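Local structure of D-lactate dehydrogenase (Fermentative) (Pseudomonas aeruginosa, 6ABJ) at residues Ala122-Ala125 and Val126-Leu130; Leu136-Ala139 and Tyr140-Arg144; Glu277-Ala280 and Asp281-Glu285; Leu297-Leu300 and Leu301-Asn305. The protein catalyses, as an NAD-dependent D-lactate dehydrogenase of the D-isomer specific 2-hydroxyacid dehydrogenase family, the interconversion of pyruvate and D-lactate. All coordinates share one frame; numbering follows the deposited sequence.

Overall arrangement
All four interactions are local and follow one another along the chain, so none nests in or crosses another. Interaction 1 spans a little over two turns of helix 118-134. Interaction 2 follows on the short helix 136-143, and Leu136 CD1 packs near Leu130 O. Interaction 3 closes a tight turn in the loop after strand 268-273. Interaction 4 lies at the end of helix 295-302, before strand 306-308 of the Rossmann-type sheet. Ile282 packs on Leu297, joining interactions 3 and 4. His137 and Arg138 touch Pro304, joining interactions 2 and 4, whose centres are about 17 Å apart. All four reach the second subunit of the tetramer.

Interaction 1 of 4, residues Ala122-Ala125 and Val126-Leu130; sequences AEHA and VGLIL
Gly127 N donates to Glu123 O at 2.9 Å, and the bonds on either side of it in sequence follow the same i to i+4 pattern. Val126 N meets Ala122 O at 3.0 Å. Leu128 N reaches His124 O less straight, with an N-H...O angle of 143°. Ala125 O takes Ile129 N at 3.0 Å and also a weak bond from Leu128 N. The polar side chains have partners beyond the two segments: His124 NE2 is hydrogen-bonded to Thr309 OG1, and the Glu123 carboxylate to backbone N atoms of Leu158 and His159 of the second subunit. Between side chains, the imidazole of His124 meets Leu128. His124 has its CG opposite the backbone N (chi1 -169°), and CD2 comes 4.0 Å from Leu128 CD1, the methyl approaching the ring obliquely. Val126 CG2 rests 3.3 Å from Ala122 O. Ile129 CG1 lies 3.4 Å from Ala125 O. Beyond the helix, Ala122 and Val126 pack on helix 170-181, and Ala125 on Ile246. His124 also touches Asp274, an NADH-binding residue. This is a buried, regular alpha-helix that packs on helix 170-181 and strand 243-247 of the Rossmann-type fold and on the second subunit.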
loop_
_atom_site.group_PDB
_atom_site.type_symbol
_atom_site.label_atom_id
_atom_site.label_comp_id
_atom_site.label_asym_id
_atom_site.label_seq_id
_atom_site.Cartn_x
_atom_site.Cartn_y
_atom_site.Cartn_z
ATOM N N ALA B 122 -15.887 9.380 -20.218
ATOM C CA ALA B 122 -15.382 8.379 -21.140
ATOM C C ALA B 122 -13.831 8.200 -20.958
ATOM O O ALA B 122 -13.326 7.100 -21.069
ATOM C CB ALA B 122 -15.705 8.780 -22.571
ATOM N N GLU B 123 -13.135 9.293 -20.696
ATOM C CA GLU B 123 -11.725 9.258 -20.417
ATOM C C GLU B 123 -11.422 8.390 -19.176
ATOM O O GLU B 123 -10.456 7.610 -19.166
ATOM C CB GLU B 123 -11.142 10.648 -20.351
ATOM C CG GLU B 123 -11.060 11.310 -21.731
ATOM C CD GLU B 123 -10.569 12.748 -21.666
ATOM O OE1 GLU B 123 -10.003 13.133 -20.645
ATOM O OE2 GLU B 123 -10.778 13.490 -22.681
ATOM N N HIS B 124 -12.256 8.517 -18.164
ATOM C CA HIS B 124 -12.076 7.780 -16.954
ATOM C C HIS B 124 -12.280 6.279 -17.206
ATOM O O HIS B 124 -11.515 5.473 -16.707
ATOM C CB HIS B 124 -13.038 8.237 -15.910
ATOM C CG HIS B 124 -12.724 7.673 -14.549
ATOM N ND1 HIS B 124 -11.757 8.206 -13.747
ATOM C CD2 HIS B 124 -13.291 6.684 -13.834
ATOM C CE1 HIS B 124 -11.699 7.541 -12.599
ATOM N NE2 HIS B 124 -12.636 6.617 -12.622
ATOM N N ALA B 125 -13.271 5.924 -18.023
ATOM C CA ALA B 125 -13.467 4.568 -18.413
ATOM C C ALA B 125 -12.215 4.041 -19.096
ATOM O O ALA B 125 -11.784 2.920 -18.800
ATOM C CB ALA B 125 -14.698 4.409 -19.286
ATOM N N VAL B 126 -11.640 4.797 -20.029
ATOM C CA VAL B 126 -10.435 4.346 -20.705
ATOM C C VAL B 126 -9.263 4.206 -19.713
ATOM O O VAL B 126 -8.464 3.254 -19.807
ATOM C CB VAL B 126 -10.099 5.258 -21.910
ATOM C CG1 VAL B 126 -8.815 4.842 -22.567
ATOM C CG2 VAL B 126 -11.255 5.245 -22.911
ATOM N N GLY B 127 -9.160 5.105 -18.743
ATOM C CA GLY B 127 -8.135 4.987 -17.743
ATOM C C GLY B 127 -8.270 3.687 -16.917
ATOM O O GLY B 127 -7.277 3.001 -16.615
ATOM N N LEU B 128 -9.512 3.276 -16.674
ATOM C CA LEU B 128 -9.765 2.066 -15.865
ATOM C C LEU B 128 -9.323 0.900 -16.733
ATOM O O LEU B 128 -8.703 -0.061 -16.244
ATOM C CB LEU B 128 -11.283 1.945 -15.505
ATOM C CG LEU B 128 -11.736 2.864 -14.335
ATOM C CD1 LEU B 128 -13.265 2.658 -14.145
ATOM C CD2 LEU B 128 -10.990 2.612 -13.064
ATOM N N ILE B 129 -9.640 0.956 -18.016
ATOM C CA ILE B 129 -9.220 -0.130 -18.933
ATOM C C ILE B 129 -7.701 -0.303 -18.930
ATOM O O ILE B 129 -7.177 -1.429 -18.791
ATOM C CB ILE B 129 -9.695 0.176 -20.393
ATOM C CG1 ILE B 129 -11.196 -0.020 -20.445
ATOM C CG2 ILE B 129 -9.022 -0.759 -21.385
ATOM C CD1 ILE B 129 -11.887 0.399 -21.685
ATOM N N LEU B 130 -6.977 0.804 -19.042
ATOM C CA LEU B 130 -5.535 0.706 -19.177
ATOM C C LEU B 130 -4.875 0.320 -17.890
ATOM O O LEU B 130 -3.953 -0.465 -17.893
ATOM C CB LEU B 130 -4.950 2.023 -19.688
ATOM C CG LEU B 130 -5.101 2.127 -21.224
ATOM C CD1 LEU B 130 -4.970 3.551 -21.609
ATOM C CD2 LEU B 130 -4.116 1.192 -21.942
#

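Interaction 2 of 4, residues Leu136-Ala139 and Tyr140-Arg144; sequences LHRA and YNRTR
Arg138 and Arg142 run side by side and point the same way, one helical turn apart. Their guanidinium planes are turned 89° to each other. Arg138 NH2 comes 3.5 Å from Arg142 NH2, at the edge of the Arg142 group and near its plane. The chains differ in shape. Arg138 bends at its third torsion (chi3 62°), while Arg142 stays extended from CG to NE. Near its root, Arg138 CG lies 3.5 Å above the plane of the His137 ring, offset toward the rim. Asp289 OD1 of the third subunit takes a salt bridge from Arg138 NH1 and a long, weak ion pair from Arg142 NH2, which probably offsets the like charges. Arg142 is held mainly through NH1, hydrogen-bonded to the backbone O atoms of Ser149 and His151. The host is helix 136-143, a short alpha-helix following helix 118-134 and lying in the subunit interface. Its i to i+4 bonds include Thr143 N to Ala139 O at 2.8 Å, nearly straight at 175°, and a weaker one from Asn141 N to His137 O at 3.3 Å. Tyr140 CB lies 3.5 Å from Leu136 O. Thr143 places CG2 3.5 Å from Ala139 O. On the second subunit, His137 meets the Tyr140 ring edge-to-face, Asn141 ND2 donates to Asn141 OD1, and Val308 O is hydrogen-bonded to Thr143 OG1.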
loop_
_atom_site.group_PDB
_atom_site.type_symbol
_atom_site.label_atom_id
_atom_site.label_comp_id
_atom_site.label_asym_id
_atom_site.label_seq_id
_atom_site.Cartn_x
_atom_site.Cartn_y
_atom_site.Cartn_z
ATOM N N LEU B 136 -1.316 -1.259 -13.797
ATOM C CA LEU B 136 -0.538 -0.125 -13.384
ATOM C C LEU B 136 -0.629 0.186 -11.860
ATOM O O LEU B 136 0.319 0.622 -11.292
ATOM C CB LEU B 136 -0.955 1.102 -14.138
ATOM C CG LEU B 136 -0.765 1.064 -15.694
ATOM C CD1 LEU B 136 -1.284 2.303 -16.398
ATOM C CD2 LEU B 136 0.673 0.743 -16.019
ATOM N N HIS B 137 -1.781 -0.067 -11.272
ATOM C CA HIS B 137 -1.992 0.136 -9.815
ATOM C C HIS B 137 -1.109 -0.859 -9.049
ATOM O O HIS B 137 -0.450 -0.492 -8.048
ATOM C CB HIS B 137 -3.497 -0.025 -9.520
ATOM C CG HIS B 137 -4.079 -1.338 -9.911
ATOM N ND1 HIS B 137 -4.265 -1.740 -11.209
ATOM C CD2 HIS B 137 -4.515 -2.361 -9.162
ATOM C CE1 HIS B 137 -4.787 -2.936 -11.237
ATOM N NE2 HIS B 137 -4.967 -3.325 -9.994
ATOM N N ARG B 138 -1.003 -2.081 -9.557
ATOM C CA ARG B 138 -0.114 -3.109 -8.928
ATOM C C ARG B 138 1.371 -2.736 -9.133
ATOM O O ARG B 138 2.181 -2.829 -8.204
ATOM C CB ARG B 138 -0.386 -4.469 -9.477
ATOM C CG ARG B 138 -1.872 -4.921 -9.250
ATOM C CD ARG B 138 -2.061 -6.441 -9.538
ATOM N NE ARG B 138 -1.255 -7.235 -8.617
ATOM C CZ ARG B 138 -0.648 -8.391 -8.901
ATOM N NH1 ARG B 138 -0.817 -8.989 -10.090
ATOM N NH2 ARG B 138 0.086 -8.958 -7.953
ATOM N N ALA B 139 1.722 -2.340 -10.372
ATOM C CA ALA B 139 3.115 -1.883 -10.648
ATOM C C ALA B 139 3.576 -0.755 -9.751
ATOM O O ALA B 139 4.662 -0.783 -9.222
ATOM C CB ALA B 139 3.263 -1.506 -12.090
ATOM N N TYR B 140 2.731 0.262 -9.596
ATOM C CA TYR B 140 3.050 1.405 -8.777
ATOM C C TYR B 140 3.419 0.970 -7.410
ATOM O O TYR B 140 4.440 1.415 -6.834
ATOM C CB TYR B 140 1.825 2.399 -8.739
ATOM C CG TYR B 140 2.005 3.465 -7.790
ATOM C CD1 TYR B 140 2.892 4.495 -8.040
ATOM C CD2 TYR B 140 1.269 3.491 -6.612
ATOM C CE1 TYR B 140 3.078 5.536 -7.129
ATOM C CE2 TYR B 140 1.474 4.456 -5.672
ATOM C CZ TYR B 140 2.347 5.517 -5.950
ATOM O OH TYR B 140 2.551 6.463 -5.009
ATOM N N ASN B 141 2.581 0.094 -6.834
ATOM C CA ASN B 141 2.840 -0.357 -5.482
ATOM C C ASN B 141 4.130 -1.179 -5.341
ATOM O O ASN B 141 4.759 -1.126 -4.334
ATOM C CB ASN B 141 1.623 -1.131 -4.943
ATOM C CG ASN B 141 0.464 -0.179 -4.569
ATOM O OD1 ASN B 141 0.661 0.992 -4.194
ATOM N ND2 ASN B 141 -0.723 -0.675 -4.683
ATOM N N ARG B 142 4.489 -1.912 -6.371
ATOM C CA ARG B 142 5.760 -2.583 -6.380
ATOM C C ARG B 142 6.921 -1.647 -6.481
ATOM O O ARG B 142 7.808 -1.625 -5.638
ATOM C CB ARG B 142 5.852 -3.590 -7.545
ATOM C CG ARG B 142 4.949 -4.811 -7.364
ATOM C CD ARG B 142 5.272 -5.771 -8.479
ATOM N NE ARG B 142 4.301 -6.837 -8.535
ATOM C CZ ARG B 142 4.291 -7.828 -9.426
ATOM N NH1 ARG B 142 5.210 -7.894 -10.406
ATOM N NH2 ARG B 142 3.306 -8.726 -9.364
ATOM N N THR B 143 6.918 -0.809 -7.497
ATOM C CA THR B 143 8.124 0.028 -7.678
ATOM C C THR B 143 8.344 1.045 -6.563
ATOM O O THR B 143 9.492 1.396 -6.228
ATOM C CB THR B 143 8.122 0.751 -9.048
ATOM O OG1 THR B 143 7.043 1.679 -9.153
ATOM C CG2 THR B 143 8.021 -0.240 -10.203
ATOM N N ARG B 144 7.271 1.504 -5.954
ATOM C CA ARG B 144 7.354 2.447 -4.842
ATOM C C ARG B 144 8.177 1.870 -3.719
ATOM O O ARG B 144 8.737 2.580 -2.965
ATOM C CB ARG B 144 6.000 2.715 -4.236
ATOM C CG ARG B 144 5.135 3.635 -5.022
ATOM C CD ARG B 144 5.501 5.073 -4.777
ATOM N NE ARG B 144 4.889 5.569 -3.567
ATOM C CZ ARG B 144 4.606 6.846 -3.331
ATOM N NH1 ARG B 144 4.870 7.784 -4.228
ATOM N NH2 ARG B 144 4.042 7.146 -2.186
#

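Interaction 3 of 4, residues Glu277-Ala280 and Asp281-Glu285; sequences EEEA and DIFFE
Glu279 sits over one face of the Phe283 ring and makes a CH-pi contact from CB, 3.8 Å from the ring centroid and 25° off the normal. Glu279 lies in a short 3-10 turn, and Phe283 follows just after it, in the loop that leads from strand 268-273 to helix 295-302 in the NAD-binding domain. Glu279 O grips the turn with two bonds. Phe283 N donates in the carbonyl plane at 2.7 Å. Ile282 N, at 2.8 Å, comes from well above that plane. Asp281 N adds a less straight bond to Glu278 O at 3.3 Å.

The Glu279 side chain takes the position between backbone N and carbonyl carbon (chi1 77°) and then extends, which lays its carboxylate alongside the Phe283 ring, with OE2 nearest Phe284. The carboxylate and Phe283 ring planes are 39° apart. The carboxylate is held at both oxygens: OE1 by Tyr276 N, OE2 by His311 ND1. Phe284 approaches more loosely, with its CZ 4.2 Å from Glu279 OE2. The Phe283 CB lies over one face of the Phe284 ring.

Further out, the Phe284 ring packs edge-to-face with Phe67, and the Phe283 ring meets Phe148 of the second subunit. The loop runs close to NADH-binding residues: the Phe283 side chain is about 6 Å from that of Asp274, and the Phe284 side chain about 6 Å from that of Phe314. Ile282 CG1 rests 3.4 Å from Glu278 O.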
loop_
_atom_site.group_PDB
_atom_site.type_symbol
_atom_site.label_atom_id
_atom_site.label_comp_id
_atom_site.label_asym_id
_atom_site.label_seq_id
_atom_site.Cartn_x
_atom_site.Cartn_y
_atom_site.Cartn_z
ATOM N N GLU B 277 -24.172 -0.113 -6.790
ATOM C CA GLU B 277 -25.593 0.020 -6.486
ATOM C C GLU B 277 -25.803 0.547 -5.071
ATOM O O GLU B 277 -26.622 1.431 -4.880
ATOM C CB GLU B 277 -26.268 -1.321 -6.703
ATOM C CG GLU B 277 -27.773 -1.310 -6.482
ATOM C CD GLU B 277 -28.442 -2.549 -7.045
ATOM O OE1 GLU B 277 -27.791 -3.481 -7.536
ATOM O OE2 GLU B 277 -29.661 -2.585 -7.018
ATOM N N GLU B 278 -25.021 0.148 -4.094
ATOM C CA GLU B 278 -25.266 0.785 -2.817
ATOM C C GLU B 278 -24.544 2.174 -2.614
ATOM O O GLU B 278 -24.517 2.666 -1.484
ATOM C CB GLU B 278 -24.958 -0.172 -1.665
ATOM C CG GLU B 278 -25.362 -1.613 -1.941
ATOM C CD GLU B 278 -26.862 -1.798 -2.094
ATOM O OE1 GLU B 278 -27.615 -0.832 -1.839
ATOM O OE2 GLU B 278 -27.290 -2.912 -2.467
ATOM N N GLU B 279 -23.995 2.813 -3.669
ATOM C CA GLU B 279 -22.982 3.854 -3.494
ATOM C C GLU B 279 -23.288 5.118 -2.651
ATOM O O GLU B 279 -22.413 5.599 -1.932
ATOM C CB GLU B 279 -22.419 4.279 -4.840
ATOM C CG GLU B 279 -23.299 5.190 -5.650
ATOM C CD GLU B 279 -22.654 5.570 -6.938
ATOM O OE1 GLU B 279 -22.294 4.663 -7.698
ATOM O OE2 GLU B 279 -22.529 6.758 -7.218
ATOM N N ALA B 280 -24.493 5.694 -2.724
ATOM C CA ALA B 280 -24.742 6.935 -1.984
ATOM C C ALA B 280 -24.557 6.763 -0.459
ATOM O O ALA B 280 -24.146 7.710 0.235
ATOM C CB ALA B 280 -26.118 7.502 -2.345
ATOM N N ASP B 281 -24.773 5.547 0.043
ATOM C CA ASP B 281 -24.478 5.194 1.434
ATOM C C ASP B 281 -23.008 4.860 1.760
ATOM O O ASP B 281 -22.671 4.652 2.924
ATOM C CB ASP B 281 -25.255 3.928 1.806
ATOM C CG ASP B 281 -26.721 4.198 2.051
ATOM O OD1 ASP B 281 -26.989 5.112 2.867
ATOM O OD2 ASP B 281 -27.583 3.499 1.452
ATOM N N ILE B 282 -22.152 4.768 0.745
ATOM C CA ILE B 282 -20.797 4.186 0.907
ATOM C C ILE B 282 -19.746 5.174 0.431
ATOM O O ILE B 282 -18.813 5.465 1.132
ATOM C CB ILE B 282 -20.605 2.904 0.052
ATOM C CG1 ILE B 282 -21.698 1.858 0.311
ATOM C CG2 ILE B 282 -19.206 2.298 0.292
ATOM C CD1 ILE B 282 -21.590 1.130 1.624
ATOM N N PHE B 283 -19.914 5.627 -0.798
ATOM C CA PHE B 283 -18.984 6.479 -1.434
ATOM C C PHE B 283 -18.937 7.898 -0.868
ATOM O O PHE B 283 -19.751 8.304 -0.067
ATOM C CB PHE B 283 -19.294 6.537 -2.909
ATOM C CG PHE B 283 -18.953 5.273 -3.722
ATOM C CD1 PHE B 283 -18.414 4.120 -3.173
ATOM C CD2 PHE B 283 -19.118 5.320 -5.107
ATOM C CE1 PHE B 283 -18.117 3.029 -4.010
ATOM C CE2 PHE B 283 -18.855 4.251 -5.915
ATOM C CZ PHE B 283 -18.303 3.121 -5.379
ATOM N N PHE B 284 -17.907 8.613 -1.291
ATOM C CA PHE B 284 -17.669 10.000 -0.978
ATOM C C PHE B 284 -17.324 10.245 0.451
ATOM O O PHE B 284 -17.454 11.357 0.912
ATOM C CB PHE B 284 -18.909 10.850 -1.350
ATOM C CG PHE B 284 -19.497 10.491 -2.673
ATOM C CD1 PHE B 284 -18.779 10.740 -3.820
ATOM C CD2 PHE B 284 -20.727 9.854 -2.759
ATOM C CE1 PHE B 284 -19.289 10.380 -5.037
ATOM C CE2 PHE B 284 -21.248 9.486 -3.968
ATOM C CZ PHE B 284 -20.537 9.768 -5.113
ATOM N N GLU B 285 -16.913 9.222 1.160
ATOM C CA GLU B 285 -16.551 9.335 2.548
ATOM C C GLU B 285 -15.352 8.425 2.811
ATOM O O GLU B 285 -15.283 7.383 2.216
ATOM C CB GLU B 285 -17.701 8.742 3.305
ATOM C CG GLU B 285 -17.617 8.904 4.815
ATOM C CD GLU B 285 -18.532 9.997 5.333
ATOM O OE1 GLU B 285 -18.932 10.872 4.526
ATOM O OE2 GLU B 285 -18.867 9.944 6.544
#

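Interaction 4 of 4, residues Leu297-Leu300 and Leu301-Asn305; sequences LARL and LSFPN
Leu301 N donates to Leu297 O at 3.0 Å with an N-H...O angle of 166°, a regular alpha-helical bond. After it the bonds shift to i to i+3, as they often do at a helix end, and weaken. Ser302 N bonds to Arg299 O at 3.2 Å from well above the carbonyl plane, and only weakly to Ala298 O. Phe303 N makes a weak bond to Leu300 O at 3.4 Å. Ser302 OG lies 3.2 Å from Ala298 O.

The aromatic contact joins Arg299 and Phe303. Their side chains cross at about a right angle, but the guanidinium and ring planes are only 14° apart. Phe303 CZ lies over one guanidinium face, offset toward its rim, and Arg299 NH1 is 3.6 Å from Phe303 CE1. The bend of Arg299 at its second torsion (chi2 65°) brings the group above the CE1-CZ rim of the ring. The same guanidinium forms a salt bridge from NH2 to Asp295 OD1 of the third subunit and bonds to Leu292 O there. Phe303 CD2 also approaches Arg299 O at 3.2 Å.

The setting is the C-terminal end of helix 295-302, in the beta-alpha-beta unit of strand 268-273, this helix and strand 306-308 of the Rossmann-type sheet. Leu300 packs on Leu263 of helix 256-265.

The apolar contact is Leu297 CG to Leu301 CD1 at 3.8 Å, side chains at a slant to each other. Leu297 also touches Tyr276 and Ile282, and Leu301 packs on Leu292 and on Thr143 of the second subunit.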
loop_
_atom_site.group_PDB
_atom_site.type_symbol
_atom_site.label_atom_id
_atom_site.label_comp_id
_atom_site.label_asym_id
_atom_site.label_seq_id
_atom_site.Cartn_x
_atom_site.Cartn_y
_atom_site.Cartn_z
ATOM N N LEU B 297 -19.195 -5.726 -1.862
ATOM C CA LEU B 297 -18.187 -4.737 -2.137
ATOM C C LEU B 297 -16.859 -5.106 -1.502
ATOM O O LEU B 297 -15.844 -4.930 -2.126
ATOM C CB LEU B 297 -18.598 -3.348 -1.620
ATOM C CG LEU B 297 -17.663 -2.205 -1.940
ATOM C CD1 LEU B 297 -17.510 -2.046 -3.432
ATOM C CD2 LEU B 297 -18.161 -0.888 -1.364
ATOM N N ALA B 298 -16.861 -5.573 -0.251
ATOM C CA ALA B 298 -15.576 -5.918 0.396
ATOM C C ALA B 298 -14.824 -7.008 -0.437
ATOM O O ALA B 298 -13.564 -6.973 -0.597
ATOM C CB ALA B 298 -15.765 -6.369 1.819
ATOM N N ARG B 299 -15.569 -7.939 -0.940
ATOM C CA ARG B 299 -14.992 -9.053 -1.684
ATOM C C ARG B 299 -14.477 -8.548 -3.041
ATOM O O ARG B 299 -13.382 -8.901 -3.444
ATOM C CB ARG B 299 -16.001 -10.181 -1.891
ATOM C CG ARG B 299 -15.425 -11.410 -2.605
ATOM C CD ARG B 299 -14.388 -12.055 -1.752
ATOM N NE ARG B 299 -14.214 -13.482 -2.032
ATOM C CZ ARG B 299 -13.109 -14.081 -2.488
ATOM N NH1 ARG B 299 -12.022 -13.400 -2.817
ATOM N NH2 ARG B 299 -13.102 -15.382 -2.659
ATOM N N LEU B 300 -15.239 -7.671 -3.702
ATOM C CA LEU B 300 -14.780 -7.099 -4.955
ATOM C C LEU B 300 -13.484 -6.345 -4.791
ATOM O O LEU B 300 -12.582 -6.503 -5.623
ATOM C CB LEU B 300 -15.831 -6.124 -5.531
ATOM C CG LEU B 300 -17.079 -6.830 -6.046
ATOM C CD1 LEU B 300 -18.195 -5.797 -6.348
ATOM C CD2 LEU B 300 -16.751 -7.641 -7.287
ATOM N N LEU B 301 -13.404 -5.527 -3.743
ATOM C CA LEU B 301 -12.244 -4.739 -3.479
ATOM C C LEU B 301 -10.906 -5.543 -3.311
ATOM O O LEU B 301 -9.878 -4.995 -3.600
ATOM C CB LEU B 301 -12.417 -3.823 -2.291
ATOM C CG LEU B 301 -13.418 -2.690 -2.599
ATOM C CD1 LEU B 301 -13.898 -2.071 -1.282
ATOM C CD2 LEU B 301 -12.866 -1.621 -3.527
ATOM N N SER B 302 -11.010 -6.821 -2.945
ATOM C CA SER B 302 -9.895 -7.708 -2.680
ATOM C C SER B 302 -9.148 -8.275 -3.864
ATOM O O SER B 302 -7.966 -8.637 -3.772
ATOM C CB SER B 302 -10.431 -8.943 -1.936
ATOM O OG SER B 302 -10.831 -8.681 -0.606
ATOM N N PHE B 303 -9.885 -8.423 -4.961
ATOM C CA PHE B 303 -9.397 -9.135 -6.130
ATOM C C PHE B 303 -8.293 -8.289 -6.759
ATOM O O PHE B 303 -8.372 -7.058 -6.817
ATOM C CB PHE B 303 -10.465 -9.286 -7.142
ATOM C CG PHE B 303 -11.505 -10.277 -6.756
ATOM C CD1 PHE B 303 -11.182 -11.597 -6.676
ATOM C CD2 PHE B 303 -12.777 -9.903 -6.471
ATOM C CE1 PHE B 303 -12.157 -12.543 -6.341
ATOM C CE2 PHE B 303 -13.755 -10.857 -6.197
ATOM C CZ PHE B 303 -13.450 -12.152 -6.129
ATOM N N PRO B 304 -7.294 -8.949 -7.293
ATOM C CA PRO B 304 -6.145 -8.283 -7.862
ATOM C C PRO B 304 -6.468 -7.642 -9.207
ATOM O O PRO B 304 -5.715 -6.839 -9.678
ATOM C CB PRO B 304 -5.135 -9.462 -8.077
ATOM C CG PRO B 304 -5.941 -10.633 -8.222
ATOM C CD PRO B 304 -7.064 -10.391 -7.154
ATOM N N ASN B 305 -7.550 -8.056 -9.822
ATOM C CA ASN B 305 -7.966 -7.691 -11.157
ATOM C C ASN B 305 -9.287 -6.929 -11.137
ATOM O O ASN B 305 -10.007 -6.888 -12.111
ATOM C CB ASN B 305 -8.100 -8.960 -12.012
ATOM C CG ASN B 305 -9.009 -10.060 -11.366
ATOM O OD1 ASN B 305 -9.191 -10.119 -10.158
ATOM N ND2 ASN B 305 -9.543 -10.941 -12.211
#